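Local coordinates for putative cell adhesion protein (Bacteroides eggerthii, PDB 4GPV), which probably serves as a FimA-like fimbrial subunit that assembles into a pilus for cell adhesion, at residues H291-L305 against S327-V339. Numbering follows the deposited sequence.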
# COMPACT_ATOMS: atom_id res chain seq x y z
N HIS A 291 9.66 -12.29 0.82
CA HIS A 291 8.89 -11.32 0.06
C HIS A 291 9.24 -9.93 0.46
O HIS A 291 9.27 -9.63 1.65
CB HIS A 291 7.35 -11.45 0.26
CG HIS A 291 6.77 -12.78 -0.06
ND1 HIS A 291 6.33 -13.09 -1.32
CD2 HIS A 291 6.57 -13.84 0.75
CE1 HIS A 291 5.88 -14.33 -1.24
NE2 HIS A 291 6.00 -14.82 -0.01
N THR A 292 9.41 -9.05 -0.53
CA THR A 292 9.50 -7.62 -0.26
C THR A 292 8.10 -7.08 -0.59
O THR A 292 7.21 -7.87 -0.95
CB THR A 292 10.66 -6.94 -0.98
OG1 THR A 292 10.49 -7.13 -2.39
CG2 THR A 292 12.02 -7.49 -0.55
N ILE A 293 7.86 -5.77 -0.47
CA ILE A 293 6.50 -5.29 -0.72
C ILE A 293 6.39 -4.75 -2.13
O ILE A 293 7.12 -3.84 -2.49
CB ILE A 293 6.09 -4.21 0.31
CG1 ILE A 293 6.14 -4.72 1.77
CG2 ILE A 293 4.75 -3.56 -0.03
CD1 ILE A 293 5.16 -5.89 2.12
N GLU A 294 5.41 -5.26 -2.89
CA GLU A 294 5.13 -4.81 -4.25
C GLU A 294 3.76 -4.18 -4.33
O GLU A 294 2.84 -4.70 -3.69
CB GLU A 294 5.13 -5.99 -5.22
CG GLU A 294 6.43 -6.72 -5.40
CD GLU A 294 6.23 -7.77 -6.46
OE1 GLU A 294 6.01 -7.40 -7.64
OE2 GLU A 294 6.12 -8.96 -6.09
N PRO A 295 3.56 -3.14 -5.17
CA PRO A 295 2.21 -2.60 -5.35
C PRO A 295 1.31 -3.65 -5.96
O PRO A 295 1.80 -4.53 -6.68
CB PRO A 295 2.39 -1.46 -6.38
CG PRO A 295 3.81 -1.37 -6.65
CD PRO A 295 4.57 -2.45 -6.01
N GLY A 296 0.02 -3.60 -5.65
CA GLY A 296 -0.93 -4.53 -6.26
C GLY A 296 -0.83 -5.95 -5.75
O GLY A 296 -1.31 -6.88 -6.41
N LYS A 297 -0.20 -6.14 -4.59
CA LYS A 297 -0.14 -7.47 -3.95
C LYS A 297 -0.79 -7.38 -2.59
O LYS A 297 -0.75 -6.33 -1.93
CB LYS A 297 1.31 -7.97 -3.84
CG LYS A 297 1.97 -8.21 -5.20
CD LYS A 297 2.21 -9.67 -5.49
CE LYS A 297 2.81 -9.84 -6.87
NZ LYS A 297 3.99 -10.74 -6.88
N SER A 298 -1.35 -8.50 -2.14
CA SER A 298 -2.04 -8.61 -0.88
C SER A 298 -1.31 -9.69 -0.07
O SER A 298 -1.27 -10.83 -0.49
CB SER A 298 -3.50 -8.98 -1.15
OG SER A 298 -4.20 -9.28 0.06
N TYR A 299 -0.69 -9.30 1.06
CA TYR A 299 0.11 -10.22 1.87
C TYR A 299 -0.66 -10.65 3.08
O TYR A 299 -1.22 -9.81 3.79
CB TYR A 299 1.44 -9.54 2.34
CG TYR A 299 2.27 -9.08 1.16
CD1 TYR A 299 2.05 -7.84 0.57
CD2 TYR A 299 3.21 -9.92 0.58
CE1 TYR A 299 2.77 -7.43 -0.55
CE2 TYR A 299 3.95 -9.52 -0.54
CZ TYR A 299 3.72 -8.27 -1.11
OH TYR A 299 4.36 -7.86 -2.24
N THR A 300 -0.64 -11.93 3.34
CA THR A 300 -1.27 -12.48 4.54
C THR A 300 -0.14 -13.00 5.44
O THR A 300 0.67 -13.84 5.02
CB THR A 300 -2.30 -13.54 4.21
OG1 THR A 300 -3.36 -12.96 3.43
CG2 THR A 300 -2.88 -14.18 5.47
N VAL A 301 -0.05 -12.42 6.65
CA VAL A 301 0.98 -12.81 7.59
C VAL A 301 0.32 -13.54 8.73
O VAL A 301 -0.50 -12.92 9.40
CB VAL A 301 1.75 -11.58 8.12
CG1 VAL A 301 2.81 -11.99 9.16
CG2 VAL A 301 2.37 -10.76 6.98
N THR A 302 0.66 -14.83 8.94
CA THR A 302 0.15 -15.60 10.09
C THR A 302 1.28 -15.75 11.08
O THR A 302 2.34 -16.26 10.74
CB THR A 302 -0.42 -16.96 9.67
OG1 THR A 302 -1.27 -16.77 8.54
CG2 THR A 302 -1.17 -17.68 10.80
N VAL A 303 1.07 -15.27 12.31
CA VAL A 303 2.08 -15.31 13.37
C VAL A 303 1.54 -16.25 14.45
O VAL A 303 0.45 -15.99 14.97
CB VAL A 303 2.31 -13.88 13.93
CG1 VAL A 303 3.36 -13.89 15.06
CG2 VAL A 303 2.72 -12.91 12.82
N THR A 304 2.26 -17.36 14.72
CA THR A 304 1.90 -18.31 15.77
C THR A 304 2.89 -18.07 16.88
O THR A 304 4.09 -18.25 16.66
CB THR A 304 1.88 -19.76 15.24
OG1 THR A 304 0.95 -19.83 14.16
CG2 THR A 304 1.47 -20.78 16.32
N LEU A 305 2.38 -17.72 18.06
CA LEU A 305 3.21 -17.47 19.24
C LEU A 305 3.07 -18.59 20.25
O LEU A 305 1.97 -19.06 20.45
CB LEU A 305 2.72 -16.17 19.89
CG LEU A 305 2.73 -14.94 19.00
CD1 LEU A 305 2.23 -13.75 19.76
CD2 LEU A 305 4.15 -14.67 18.45
N SER A 327 11.96 -20.64 18.37
CA SER A 327 10.87 -21.61 18.35
C SER A 327 9.55 -20.97 18.81
O SER A 327 8.47 -21.44 18.43
CB SER A 327 11.21 -22.78 19.27
OG SER A 327 11.55 -22.33 20.57
N SER A 328 9.65 -19.89 19.61
CA SER A 328 8.54 -19.14 20.20
C SER A 328 7.71 -18.32 19.18
O SER A 328 6.60 -17.90 19.49
CB SER A 328 9.07 -18.20 21.27
OG SER A 328 10.01 -17.30 20.70
N ILE A 329 8.31 -18.03 18.00
CA ILE A 329 7.63 -17.28 16.93
C ILE A 329 7.70 -18.10 15.65
O ILE A 329 8.79 -18.45 15.21
CB ILE A 329 8.23 -15.85 16.72
CG1 ILE A 329 8.34 -15.06 18.04
CG2 ILE A 329 7.42 -15.06 15.68
CD1 ILE A 329 9.24 -13.78 18.00
N GLU A 330 6.54 -18.42 15.07
CA GLU A 330 6.42 -19.12 13.79
C GLU A 330 5.66 -18.19 12.86
O GLU A 330 4.56 -17.75 13.23
CB GLU A 330 5.69 -20.47 13.93
CG GLU A 330 5.55 -21.22 12.61
CD GLU A 330 4.27 -22.02 12.43
OE1 GLU A 330 3.94 -22.84 13.31
OE2 GLU A 330 3.62 -21.85 11.37
N VAL A 331 6.23 -17.86 11.69
CA VAL A 331 5.59 -16.91 10.77
C VAL A 331 5.50 -17.49 9.37
O VAL A 331 6.48 -18.06 8.87
CB VAL A 331 6.32 -15.52 10.70
CG1 VAL A 331 5.55 -14.54 9.79
CG2 VAL A 331 6.51 -14.89 12.08
N THR A 332 4.32 -17.35 8.75
CA THR A 332 4.12 -17.71 7.34
C THR A 332 3.68 -16.45 6.64
O THR A 332 2.88 -15.68 7.18
CB THR A 332 3.15 -18.87 7.08
OG1 THR A 332 1.80 -18.44 7.28
CG2 THR A 332 3.50 -20.15 7.85
N VAL A 333 4.25 -16.20 5.46
CA VAL A 333 3.88 -15.02 4.66
C VAL A 333 3.50 -15.52 3.29
O VAL A 333 4.30 -16.21 2.65
CB VAL A 333 4.94 -13.90 4.56
CG1 VAL A 333 4.42 -12.69 3.74
CG2 VAL A 333 5.40 -13.45 5.93
N THR A 334 2.28 -15.21 2.87
CA THR A 334 1.86 -15.56 1.52
C THR A 334 1.49 -14.28 0.80
O THR A 334 1.05 -13.30 1.43
CB THR A 334 0.76 -16.61 1.47
OG1 THR A 334 -0.41 -16.11 2.09
CG2 THR A 334 1.19 -17.97 2.04
N ALA A 335 1.70 -14.27 -0.52
CA ALA A 335 1.40 -13.10 -1.33
C ALA A 335 0.40 -13.50 -2.38
O ALA A 335 0.56 -14.54 -3.00
CB ALA A 335 2.66 -12.57 -1.99
N ALA A 336 -0.63 -12.68 -2.59
CA ALA A 336 -1.61 -12.93 -3.63
C ALA A 336 -1.73 -11.68 -4.49
O ALA A 336 -1.35 -10.57 -4.04
CB ALA A 336 -2.97 -13.28 -3.01
N GLN A 337 -2.17 -11.85 -5.73
CA GLN A 337 -2.42 -10.68 -6.56
C GLN A 337 -3.59 -9.93 -5.94
O GLN A 337 -4.60 -10.56 -5.61
CB GLN A 337 -2.76 -11.11 -8.00
CG GLN A 337 -1.59 -11.78 -8.74
CD GLN A 337 -0.36 -10.92 -8.98
OE1 GLN A 337 0.76 -11.43 -9.05
NE2 GLN A 337 -0.51 -9.61 -9.16
N TRP A 338 -3.45 -8.62 -5.74
CA TRP A 338 -4.54 -7.79 -5.20
C TRP A 338 -5.24 -7.19 -6.41
O TRP A 338 -4.68 -6.34 -7.09
CB TRP A 338 -3.98 -6.73 -4.23
CG TRP A 338 -5.02 -6.00 -3.44
CD1 TRP A 338 -6.24 -6.48 -3.04
CD2 TRP A 338 -4.85 -4.75 -2.77
NE1 TRP A 338 -6.89 -5.53 -2.29
CE2 TRP A 338 -6.05 -4.47 -2.08
CE3 TRP A 338 -3.82 -3.77 -2.78
CZ2 TRP A 338 -6.25 -3.27 -1.37
CZ3 TRP A 338 -4.03 -2.58 -2.08
CH2 TRP A 338 -5.22 -2.36 -1.36
N VAL A 339 -6.38 -7.78 -6.78
CA VAL A 339 -7.09 -7.44 -8.01
C VAL A 339 -8.18 -6.40 -7.74
O VAL A 339 -8.97 -6.54 -6.81
CB VAL A 339 -7.66 -8.76 -8.60
CG1 VAL A 339 -8.66 -8.51 -9.74
CG2 VAL A 339 -6.54 -9.68 -9.07
O HOH W 1 0.11 -16.51 6.18
O HOH W 2 2.23 -19.28 11.73
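Ile-329 opens the pairing beside Leu-305, whose CD2 lies 4.2 Å from Ile-329 CG1, and both side chains reach Tyr-280 of strand 274-283. At Glu-330 the backbone closes a hydrogen-bonded pair with Thr-304: Thr-304 N meets Glu-330 O almost head-on, with a C=O...N angle of 161°. Val-331 turns to the same face as Ile-329; its side chain runs slantwise over that of Val-301, and CG1, placed anti to the backbone N (chi1 -176°), touches Val-301 CG1 at 3.8 Å. On the other face Thr-332 and Thr-302 stand next to each other with their side chains in the same direction; a water bonded to Thr-302 OG1 donates to Thr-300 O, and Thr-332 OG1 joins them in one of its two conformers. Val-333 runs past His-291 in the opposite sense, CG1 to CD2 of the imidazole at 3.9 Å. The methyl of Ala-335 touches two rings, 3.6 Å from Tyr-299 CE2 and 3.7 Å from His-291 CE1. That tyrosine is fixed further by Glu-294 N, which donates to its OH, and by Ile-293 CD1 over one ring face. Past Ala-336, Gln-337 runs beside Lys-297, OE1 3.4 Å from CE, while Lys-297 NZ forms a salt bridge with Glu-294 OE2. Cutting Lys-297 back to an alanine is likely to leave the Glu-294 carboxylate without this charge partner and Gln-337 without the aliphatic chain beside it. Trp-338 N then bonds Gly-296 O from 45° above the carbonyl plane, and the indole, stacked on Phe-155, sends NE1 to Glu-43. Eight backbone hydrogen bonds in four antiparallel pairs, with side chains alternating between the faces, define the strand pair; with strand 146-169 parallel to 297-306 on its other edge, it belongs to the mixed beta-sheet of the transthyretin-like C-terminal domain of FimA-type fimbrial subunits.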